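Kallistatin (Homo sapiens, PDB 6F4V) inhibits tissue kallikrein as a secreted serpin, forming a stable equimolar complex with the enzyme and being cleaved at its reactive site. Local coordinates at residues Phe231-Asn236 with Met253-Leu258; Trp208-Arg213 with Cys217-Met222; Met222-Lys225 with Thr229-Phe232. All blocks are in the same frame, centred on the assembly; numbering follows the deposited sequence. Where two conformers were deposited one is given.

Interaction 1 (Phe231-Asn236 with Met253-Leu258). With Z9L (methyl 2,3,6-tri-O-sulfo-alpha-D-glucopyranoside), chain C.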
# COMPACT_ATOMS: atom_id res chain seq x y z
N PHE A 231 9.14 3.27 -9.27
CA PHE A 231 10.14 4.29 -9.12
C PHE A 231 11.02 3.96 -7.92
O PHE A 231 10.51 3.78 -6.79
CB PHE A 231 9.48 5.66 -8.91
CG PHE A 231 8.60 6.08 -10.03
CD1 PHE A 231 7.32 5.59 -10.15
CD2 PHE A 231 9.06 6.99 -10.98
CE1 PHE A 231 6.50 5.97 -11.18
CE2 PHE A 231 8.23 7.40 -12.02
CZ PHE A 231 6.96 6.87 -12.14
N PHE A 232 12.33 3.91 -8.16
CA PHE A 232 13.33 3.83 -7.15
C PHE A 232 14.00 5.22 -7.10
O PHE A 232 14.64 5.65 -8.07
CB PHE A 232 14.36 2.74 -7.46
CG PHE A 232 13.84 1.32 -7.37
CD1 PHE A 232 13.44 0.78 -6.17
CD2 PHE A 232 13.75 0.52 -8.50
CE1 PHE A 232 13.00 -0.54 -6.09
CE2 PHE A 232 13.31 -0.78 -8.43
CZ PHE A 232 12.92 -1.31 -7.23
N ILE A 233 13.83 5.89 -5.97
CA ILE A 233 14.30 7.24 -5.76
C ILE A 233 15.45 7.18 -4.80
O ILE A 233 15.34 6.65 -3.69
CB ILE A 233 13.19 8.15 -5.24
CG1 ILE A 233 12.06 8.18 -6.27
CG2 ILE A 233 13.72 9.56 -5.01
CD1 ILE A 233 10.69 8.09 -5.64
N LEU A 234 16.59 7.68 -5.27
CA LEU A 234 17.86 7.55 -4.57
C LEU A 234 18.35 8.92 -4.10
O LEU A 234 18.98 9.62 -4.88
CB LEU A 234 18.87 6.92 -5.51
CG LEU A 234 20.24 6.59 -4.91
CD1 LEU A 234 20.12 5.62 -3.74
CD2 LEU A 234 21.15 6.02 -5.98
N PRO A 235 18.05 9.31 -2.84
CA PRO A 235 18.57 10.58 -2.36
C PRO A 235 20.10 10.50 -2.26
O PRO A 235 20.66 9.41 -2.04
CB PRO A 235 17.93 10.72 -0.98
CG PRO A 235 16.72 9.82 -1.02
CD PRO A 235 17.23 8.66 -1.80
N ASN A 236 20.75 11.62 -2.48
CA ASN A 236 22.20 11.71 -2.25
C ASN A 236 22.43 11.37 -0.77
O ASN A 236 21.52 11.49 0.07
CB ASN A 236 22.73 13.11 -2.56
CG ASN A 236 22.54 13.51 -4.01
OD1 ASN A 236 22.28 12.68 -4.90
ND2 ASN A 236 22.69 14.79 -4.27
N MET A 253 4.43 12.90 -10.35
CA MET A 253 4.04 13.22 -11.73
C MET A 253 5.08 14.00 -12.48
O MET A 253 5.27 13.76 -13.67
CB MET A 253 2.67 13.89 -11.78
CG MET A 253 1.56 12.85 -11.51
SD MET A 253 1.53 11.44 -12.68
CE MET A 253 2.22 10.10 -11.73
N ARG A 254 5.78 14.88 -11.79
CA ARG A 254 6.90 15.58 -12.40
C ARG A 254 7.95 14.59 -12.87
O ARG A 254 8.37 14.64 -14.04
CB ARG A 254 7.51 16.64 -11.45
CG ARG A 254 8.85 17.18 -11.89
CD ARG A 254 9.33 18.39 -11.07
NE ARG A 254 10.72 18.64 -11.47
CZ ARG A 254 11.80 18.12 -10.90
NH1 ARG A 254 11.73 17.35 -9.80
NH2 ARG A 254 13.00 18.39 -11.42
N TRP A 255 8.39 13.71 -11.97
CA TRP A 255 9.38 12.70 -12.34
C TRP A 255 8.89 11.79 -13.48
O TRP A 255 9.66 11.50 -14.42
CB TRP A 255 9.77 11.85 -11.15
CG TRP A 255 10.60 12.57 -10.13
CD1 TRP A 255 11.56 13.53 -10.35
CD2 TRP A 255 10.55 12.36 -8.72
NE1 TRP A 255 12.10 13.93 -9.16
CE2 TRP A 255 11.51 13.23 -8.14
CE3 TRP A 255 9.81 11.52 -7.90
CZ2 TRP A 255 11.75 13.26 -6.75
CZ3 TRP A 255 10.00 11.58 -6.49
CH2 TRP A 255 10.99 12.45 -5.94
N ASN A 256 7.65 11.34 -13.36
CA ASN A 256 7.04 10.49 -14.38
C ASN A 256 7.07 11.17 -15.74
O ASN A 256 7.47 10.53 -16.72
CB ASN A 256 5.62 10.09 -14.02
CG ASN A 256 5.11 8.97 -14.93
OD1 ASN A 256 5.75 7.94 -15.04
ND2 ASN A 256 4.04 9.20 -15.60
N ASN A 257 6.68 12.45 -15.80
CA ASN A 257 6.63 13.19 -17.07
C ASN A 257 8.01 13.49 -17.63
O ASN A 257 8.20 13.38 -18.86
CB ASN A 257 5.75 14.44 -16.95
CG ASN A 257 4.28 14.08 -16.82
OD1 ASN A 257 3.86 13.00 -17.28
ND2 ASN A 257 3.48 14.96 -16.22
N LEU A 258 8.99 13.76 -16.77
CA LEU A 258 10.36 13.88 -17.22
C LEU A 258 10.81 12.57 -17.85
O LEU A 258 11.44 12.58 -18.93
CB LEU A 258 11.30 14.24 -16.08
CG LEU A 258 11.12 15.68 -15.57
CD1 LEU A 258 11.82 15.85 -14.24
CD2 LEU A 258 11.62 16.68 -16.63
O4 Z9L C . 14.94 23.15 -17.23
C4 Z9L C . 16.16 23.17 -16.43
C5 Z9L C . 16.13 22.28 -15.18
O5 Z9L C . 17.41 22.39 -14.47
C6 Z9L C . 15.90 20.82 -15.47
O6 Z9L C . 16.11 20.07 -14.30
S1 Z9L C . 15.36 18.59 -14.28
O7 Z9L C . 13.73 18.89 -14.24
O11 Z9L C . 15.83 17.75 -12.95
O15 Z9L C . 15.76 17.77 -15.67
C3 Z9L C . 16.31 24.59 -15.97
O3 Z9L C . 16.61 25.38 -17.16
S2 Z9L C . 15.72 26.76 -17.34
O8 Z9L C . 16.17 27.52 -18.74
O9 Z9L C . 16.01 27.77 -16.04
O10 Z9L C . 14.11 26.38 -17.38
C2 Z9L C . 17.33 24.89 -14.90
O2 Z9L C . 18.58 25.31 -15.50
S3 Z9L C . 19.51 26.47 -14.73
O12 Z9L C . 20.65 26.95 -15.84
O13 Z9L C . 20.30 25.81 -13.43
O14 Z9L C . 18.61 27.77 -14.23
C1 Z9L C . 17.63 23.75 -13.91
O1 Z9L C . 16.84 23.90 -12.79
C7 Z9L C . 17.29 23.29 -11.58

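Interaction 2 (Trp208-Arg213 with Cys217-Met222). With Z9L (methyl 2,3,6-tri-O-sulfo-alpha-D-glucopyranoside), chain C; Z9K (3-O-methyl-2-O-sulfo-alpha-L-idopyranuronic acid), chain B.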
# COMPACT_ATOMS: atom_id res chain seq x y z
N TRP A 208 15.19 4.13 -17.92
CA TRP A 208 14.60 5.45 -17.77
C TRP A 208 15.08 5.98 -16.43
O TRP A 208 14.67 5.44 -15.38
CB TRP A 208 13.08 5.35 -17.78
CG TRP A 208 12.53 4.96 -19.07
CD1 TRP A 208 12.18 3.70 -19.49
CD2 TRP A 208 12.24 5.84 -20.15
NE1 TRP A 208 11.68 3.75 -20.77
CE2 TRP A 208 11.71 5.05 -21.20
CE3 TRP A 208 12.37 7.21 -20.33
CZ2 TRP A 208 11.32 5.61 -22.43
CZ3 TRP A 208 11.97 7.77 -21.56
CH2 TRP A 208 11.44 6.97 -22.57
N TYR A 209 15.98 6.96 -16.45
CA TYR A 209 16.48 7.56 -15.21
C TYR A 209 16.92 9.00 -15.40
O TYR A 209 17.20 9.44 -16.51
CB TYR A 209 17.62 6.72 -14.58
CG TYR A 209 18.90 6.70 -15.41
CD1 TYR A 209 18.99 5.92 -16.56
CD2 TYR A 209 20.01 7.47 -15.03
CE1 TYR A 209 20.16 5.91 -17.31
CE2 TYR A 209 21.17 7.47 -15.79
CZ TYR A 209 21.23 6.68 -16.93
OH TYR A 209 22.38 6.65 -17.67
N LEU A 210 16.95 9.73 -14.29
CA LEU A 210 17.42 11.11 -14.29
C LEU A 210 18.15 11.41 -13.01
O LEU A 210 17.91 10.76 -11.96
CB LEU A 210 16.26 12.08 -14.48
CG LEU A 210 15.14 12.05 -13.44
CD1 LEU A 210 15.41 12.87 -12.18
CD2 LEU A 210 13.86 12.53 -14.12
N HIS A 211 19.06 12.37 -13.11
CA HIS A 211 19.68 13.00 -11.94
C HIS A 211 19.01 14.35 -11.81
O HIS A 211 19.12 15.21 -12.71
CB HIS A 211 21.20 13.12 -12.14
CG HIS A 211 21.86 11.84 -12.52
ND1 HIS A 211 21.93 10.74 -11.68
CD2 HIS A 211 22.51 11.47 -13.66
CE1 HIS A 211 22.59 9.76 -12.28
NE2 HIS A 211 22.95 10.18 -13.48
N ASP A 212 18.25 14.54 -10.73
CA ASP A 212 17.36 15.69 -10.61
C ASP A 212 18.26 16.94 -10.41
O ASP A 212 19.17 16.94 -9.55
CB ASP A 212 16.38 15.47 -9.44
CG ASP A 212 15.19 16.40 -9.46
OD1 ASP A 212 15.34 17.61 -9.76
OD2 ASP A 212 14.07 15.94 -9.11
N ARG A 213 18.02 17.98 -11.20
CA ARG A 213 18.77 19.24 -11.05
C ARG A 213 18.16 20.22 -10.05
O ARG A 213 18.80 21.20 -9.70
CB ARG A 213 19.00 19.91 -12.41
CG ARG A 213 19.91 19.06 -13.31
CD ARG A 213 19.96 19.57 -14.75
NE ARG A 213 20.60 20.88 -14.84
CZ ARG A 213 20.51 21.71 -15.88
NH1 ARG A 213 19.79 21.38 -16.96
NH2 ARG A 213 21.13 22.88 -15.84
N CYS A 217 18.74 14.12 -5.61
CA CYS A 217 18.40 12.72 -5.82
C CYS A 217 18.48 12.35 -7.28
O CYS A 217 18.52 13.22 -8.15
CB CYS A 217 16.99 12.40 -5.28
SG CYS A 217 15.61 13.12 -6.21
N SER A 218 18.57 11.04 -7.52
CA SER A 218 18.31 10.45 -8.82
C SER A 218 17.04 9.61 -8.76
O SER A 218 16.64 9.16 -7.70
CB SER A 218 19.50 9.59 -9.24
OG SER A 218 20.69 10.36 -9.35
N VAL A 219 16.42 9.39 -9.90
CA VAL A 219 15.18 8.63 -9.99
C VAL A 219 15.31 7.66 -11.16
O VAL A 219 15.68 8.05 -12.26
CB VAL A 219 13.98 9.58 -10.22
CG1 VAL A 219 12.65 8.81 -10.31
CG2 VAL A 219 13.90 10.64 -9.11
N LEU A 220 15.02 6.40 -10.88
CA LEU A 220 14.98 5.31 -11.86
C LEU A 220 13.55 4.85 -11.94
O LEU A 220 12.93 4.61 -10.90
CB LEU A 220 15.85 4.15 -11.36
CG LEU A 220 15.75 2.81 -12.11
CD1 LEU A 220 16.18 2.94 -13.57
CD2 LEU A 220 16.62 1.78 -11.42
N ARG A 221 13.01 4.67 -13.15
CA ARG A 221 11.73 4.00 -13.27
C ARG A 221 11.98 2.70 -14.02
O ARG A 221 12.57 2.72 -15.12
CB ARG A 221 10.74 4.86 -14.04
CG ARG A 221 9.28 4.41 -13.95
CD ARG A 221 8.45 5.10 -15.06
NE ARG A 221 8.61 4.46 -16.35
CZ ARG A 221 9.05 4.98 -17.52
NH1 ARG A 221 9.41 6.22 -17.68
NH2 ARG A 221 9.13 4.17 -18.59
N MET A 222 11.59 1.58 -13.40
CA MET A 222 11.69 0.27 -14.04
C MET A 222 10.30 -0.25 -14.35
O MET A 222 9.37 -0.20 -13.52
CB MET A 222 12.44 -0.73 -13.16
CG MET A 222 13.91 -0.43 -13.06
SD MET A 222 14.78 -1.62 -12.02
CE MET A 222 14.79 -3.03 -13.13
O4 Z9L C . 14.94 23.15 -17.23
C4 Z9L C . 16.16 23.17 -16.43
C5 Z9L C . 16.13 22.28 -15.18
O5 Z9L C . 17.41 22.39 -14.47
C6 Z9L C . 15.90 20.82 -15.47
O6 Z9L C . 16.11 20.07 -14.30
S1 Z9L C . 15.36 18.59 -14.28
O7 Z9L C . 13.73 18.89 -14.24
O11 Z9L C . 15.83 17.75 -12.95
O15 Z9L C . 15.76 17.77 -15.67
C3 Z9L C . 16.31 24.59 -15.97
O3 Z9L C . 16.61 25.38 -17.16
S2 Z9L C . 15.72 26.76 -17.34
O8 Z9L C . 16.17 27.52 -18.74
O9 Z9L C . 16.01 27.77 -16.04
O10 Z9L C . 14.11 26.38 -17.38
C2 Z9L C . 17.33 24.89 -14.90
O2 Z9L C . 18.58 25.31 -15.50
S3 Z9L C . 19.51 26.47 -14.73
O12 Z9L C . 20.65 26.95 -15.84
O13 Z9L C . 20.30 25.81 -13.43
O14 Z9L C . 18.61 27.77 -14.23
C1 Z9L C . 17.63 23.75 -13.91
O1 Z9L C . 16.84 23.90 -12.79
C7 Z9L C . 17.29 23.29 -11.58
O4 Z9K B . 11.69 23.56 -20.12
C4 Z9K B . 12.67 22.54 -20.28
C5 Z9K B . 12.46 21.39 -19.24
O5 Z9K B . 13.29 21.70 -17.94
C6 Z9K B . 11.11 21.20 -18.86
O10 Z9K B . 10.41 22.18 -18.44
O6 Z9K B . 10.59 20.06 -18.92
C3 Z9K B . 14.02 23.21 -20.22
O3 Z9K B . 14.48 23.50 -21.58
C7 Z9K B . 13.83 24.54 -22.27
C2 Z9K B . 15.06 22.37 -19.56
O2 Z9K B . 16.37 23.02 -19.63
S1 Z9K B . 17.73 22.05 -19.84
O7 Z9K B . 19.04 22.81 -19.16
O8 Z9K B . 18.02 21.81 -21.45
O9 Z9K B . 17.52 20.58 -19.11
C1 Z9K B . 14.71 22.06 -18.14
O HOH W 1 14.12 1.51 -16.87
O HOH W 2 21.02 15.02 -8.70

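Interaction 3 (Met222-Lys225 with Thr229-Phe232). With NA (sodium ion), chain J.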
# COMPACT_ATOMS: atom_id res chain seq x y z
N MET A 222 11.59 1.58 -13.40
CA MET A 222 11.69 0.27 -14.04
C MET A 222 10.30 -0.25 -14.35
O MET A 222 9.37 -0.20 -13.52
CB MET A 222 12.44 -0.73 -13.16
CG MET A 222 13.91 -0.43 -13.06
SD MET A 222 14.78 -1.62 -12.02
CE MET A 222 14.79 -3.03 -13.13
N ASP A 223 10.14 -0.73 -15.57
CA ASP A 223 8.86 -1.24 -16.01
C ASP A 223 8.77 -2.70 -15.66
O ASP A 223 9.76 -3.43 -15.71
CB ASP A 223 8.67 -1.02 -17.52
CG ASP A 223 8.47 0.48 -17.86
OD1 ASP A 223 7.73 1.17 -17.14
OD2 ASP A 223 9.14 1.01 -18.75
N TYR A 224 7.55 -3.12 -15.32
CA TYR A 224 7.19 -4.52 -15.22
C TYR A 224 6.52 -4.98 -16.51
O TYR A 224 6.04 -4.16 -17.31
CB TYR A 224 6.25 -4.75 -14.08
CG TYR A 224 6.81 -4.42 -12.71
CD1 TYR A 224 7.81 -5.22 -12.14
CD2 TYR A 224 6.39 -3.31 -12.00
CE1 TYR A 224 8.33 -4.95 -10.90
CE2 TYR A 224 6.92 -3.00 -10.76
CZ TYR A 224 7.86 -3.83 -10.19
OH TYR A 224 8.39 -3.54 -8.96
N LYS A 225 6.49 -6.28 -16.73
CA LYS A 225 5.67 -6.86 -17.80
C LYS A 225 4.23 -6.80 -17.34
O LYS A 225 3.86 -7.46 -16.37
CB LYS A 225 6.11 -8.29 -18.10
CG LYS A 225 7.50 -8.29 -18.70
CD LYS A 225 7.96 -9.68 -19.10
CE LYS A 225 9.41 -9.64 -19.53
NZ LYS A 225 9.86 -10.99 -19.97
N THR A 229 4.67 -0.06 -12.97
CA THR A 229 6.03 0.45 -12.95
C THR A 229 6.46 0.61 -11.50
O THR A 229 5.62 0.63 -10.60
CB THR A 229 6.12 1.85 -13.59
OG1 THR A 229 5.14 2.73 -13.00
CG2 THR A 229 5.88 1.77 -15.06
N VAL A 230 7.74 0.77 -11.30
CA VAL A 230 8.27 1.13 -9.98
C VAL A 230 9.25 2.27 -10.16
O VAL A 230 10.12 2.23 -11.04
CB VAL A 230 8.90 -0.08 -9.23
CG1 VAL A 230 10.04 -0.73 -10.00
CG2 VAL A 230 9.39 0.30 -7.83
N PHE A 231 9.14 3.27 -9.27
CA PHE A 231 10.14 4.29 -9.12
C PHE A 231 11.02 3.96 -7.92
O PHE A 231 10.51 3.78 -6.79
CB PHE A 231 9.48 5.66 -8.91
CG PHE A 231 8.60 6.08 -10.03
CD1 PHE A 231 7.32 5.59 -10.15
CD2 PHE A 231 9.06 6.99 -10.98
CE1 PHE A 231 6.50 5.97 -11.18
CE2 PHE A 231 8.23 7.40 -12.02
CZ PHE A 231 6.96 6.87 -12.14
N PHE A 232 12.33 3.91 -8.16
CA PHE A 232 13.33 3.83 -7.15
C PHE A 232 14.00 5.22 -7.10
O PHE A 232 14.64 5.65 -8.07
CB PHE A 232 14.36 2.74 -7.46
CG PHE A 232 13.84 1.32 -7.37
CD1 PHE A 232 13.44 0.78 -6.17
CD2 PHE A 232 13.75 0.52 -8.50
CE1 PHE A 232 13.00 -0.54 -6.09
CE2 PHE A 232 13.31 -0.78 -8.43
CZ PHE A 232 12.92 -1.31 -7.23
NA NA J . 4.84 -2.85 -18.63
O HOH W 3 5.05 -0.86 -17.40
O HOH W 4 4.44 -4.60 -20.33
O HOH W 5 6.53 -2.40 -20.13

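Interaction 1 (Phe231-Asn236 with Met253-Leu258)
The edge of the Phe231 ring meets the side-chain amide of Asn256: CZ lies 3.3 Å from Asn256 OD1, close to the ring plane, with the ring and amide planes 72° apart. An aromatic C-H edge is weakly positive, so it suits a carbonyl oxygen. Asn256 brings OD1 there by holding CG anti to its backbone N (chi1 -168°). With an alanine at Phe231, the edge that faces Asn256 OD1 would be gone, and the amide would probably be freer to turn over the gap left between strand and helix. The apolar part of the contact is Ile233, which lays CG1, CD1 and CG2 against the benzo side of the Trp255 indole, with Ile233 CD1 3.7 Å from Trp255 CZ3 and the two side chains crossing at about a right angle. The one polar atom of this buried indole, NE1, is satisfied by Asp212. Arg254, on the same helix, donates from NH2 to sulfate oxygen O7 of the bound sugar at 3.0 Å, while NH1 pairs with Asp212. Helix 249-258 thus packs on strand 228-235 and also touches Val219 and Arg221 of strand 217-223, while helix 240-244 adjoins Ile233 and a strand of a second chain continues the sheet.

Interaction 2 (Trp208-Arg213 with Cys217-Met222)
Arg221 and Trp208 run side by side from neighbouring strands of an antiparallel hairpin, and the arginine ends over the indole. Its CB stands 4.2 Å from Trp208 O, the oxygen that accepts the backbone N-H of Arg221. CG touches the Phe231 ring at CE2 and also lies near Val230 O. CD follows, and the bend at chi3 (79°), about the CG-CD bond, turns NE and the guanidinium back above Trp208. CZ comes to 4.0 Å from the centroid of the indole five-membered ring, nearly above it, a cation-pi contact with the planes tilted by 36°. NH1 sits above Trp208 CG, whereas NH2 reaches Trp208 CD1 at 3.2 Å and makes a salt bridge to Asp223.

Farther along, Leu210 and Val219 exchange a pair of backbone hydrogen bonds and lay their aliphatic side chains alongside each other on the tryptophan's face of the sheet. On the opposite face His211 ND1 and Ser218 OG share a hydrogen bond of 2.7 Å, with OG at the imidazole edge, near its plane. Asp212 N donates to Cys217 O, and a water links both residues' carbonyls. Beyond it Arg213 N donates to sulfate O11 of the sulfated glucoside at 2.8 Å, and Arg213 NH1 to sulfate O7 of the iduronate at 2.7 Å.

The chemistry divides along the hairpin: one end spreads a guanidinium charge over an aromatic face, and the other offers N-H groups to sulfates of the bound glycan, a sulfated chain that resembles heparin.

Interaction 3 (Met222-Lys225 with Thr229-Phe232)
Met222 and Val230 form a hydrogen-bonded antiparallel pair near the turn of the beta hairpin that joins strands 217-223 and 228-235, in sheet B of the serpin fold. Met222 N donates to Val230 O and Val230 N to Met222 O, each at 2.9 Å. Asp223 and Thr229 follow as a non-hydrogen-bonded pair.

Side chains make the next layer. Met222 CB packs on Val230 CG1 at 4.0 Å, and its long thioether carries SD on to the rim of the Phe232 ring, 4.0 Å from CE2, a Met-aromatic contact at the edge. A flexible, polarisable chain suits this spot between a beta-branched neighbour and an aromatic one. Val230 sets CG1 between its backbone N and carbonyl carbon (chi1 59°), which brings that methyl to 3.4 Å from Tyr224 OH. The tyrosine ring meanwhile crosses Val230 obliquely, CE2 near the carbonyl carbon of Thr229.

Farther out, the phenol bonds to Thr329, and Trp173 and Phe169 meet the ring, which limits its freedom to turn. Backbone carbonyls bind a sodium ion at the turn: Gly226 O and three waters share it with Tyr224 O, which lies 2.2 Å from the metal.

Strand 217-223 takes part in interactions 2 and 3, and strand 228-235 in interactions 1 and 3, so the three contacts cover two successive hairpins and the helix packed on them. All are largely buried, yet interactions 1 and 2 reach the surface at the sulfated sugar, where arginines supply the charge, while interaction 3 reaches it at the sodium ion through backbone carbonyls. The hairpin contacts rest on backbone pairing; interaction 1 depends on side chains alone. Asp212 is the residue of interaction 2 that joins it to the helix of interaction 1. Leu220 O and Phe232 N continue the sheet pairing between interactions 2 and 3.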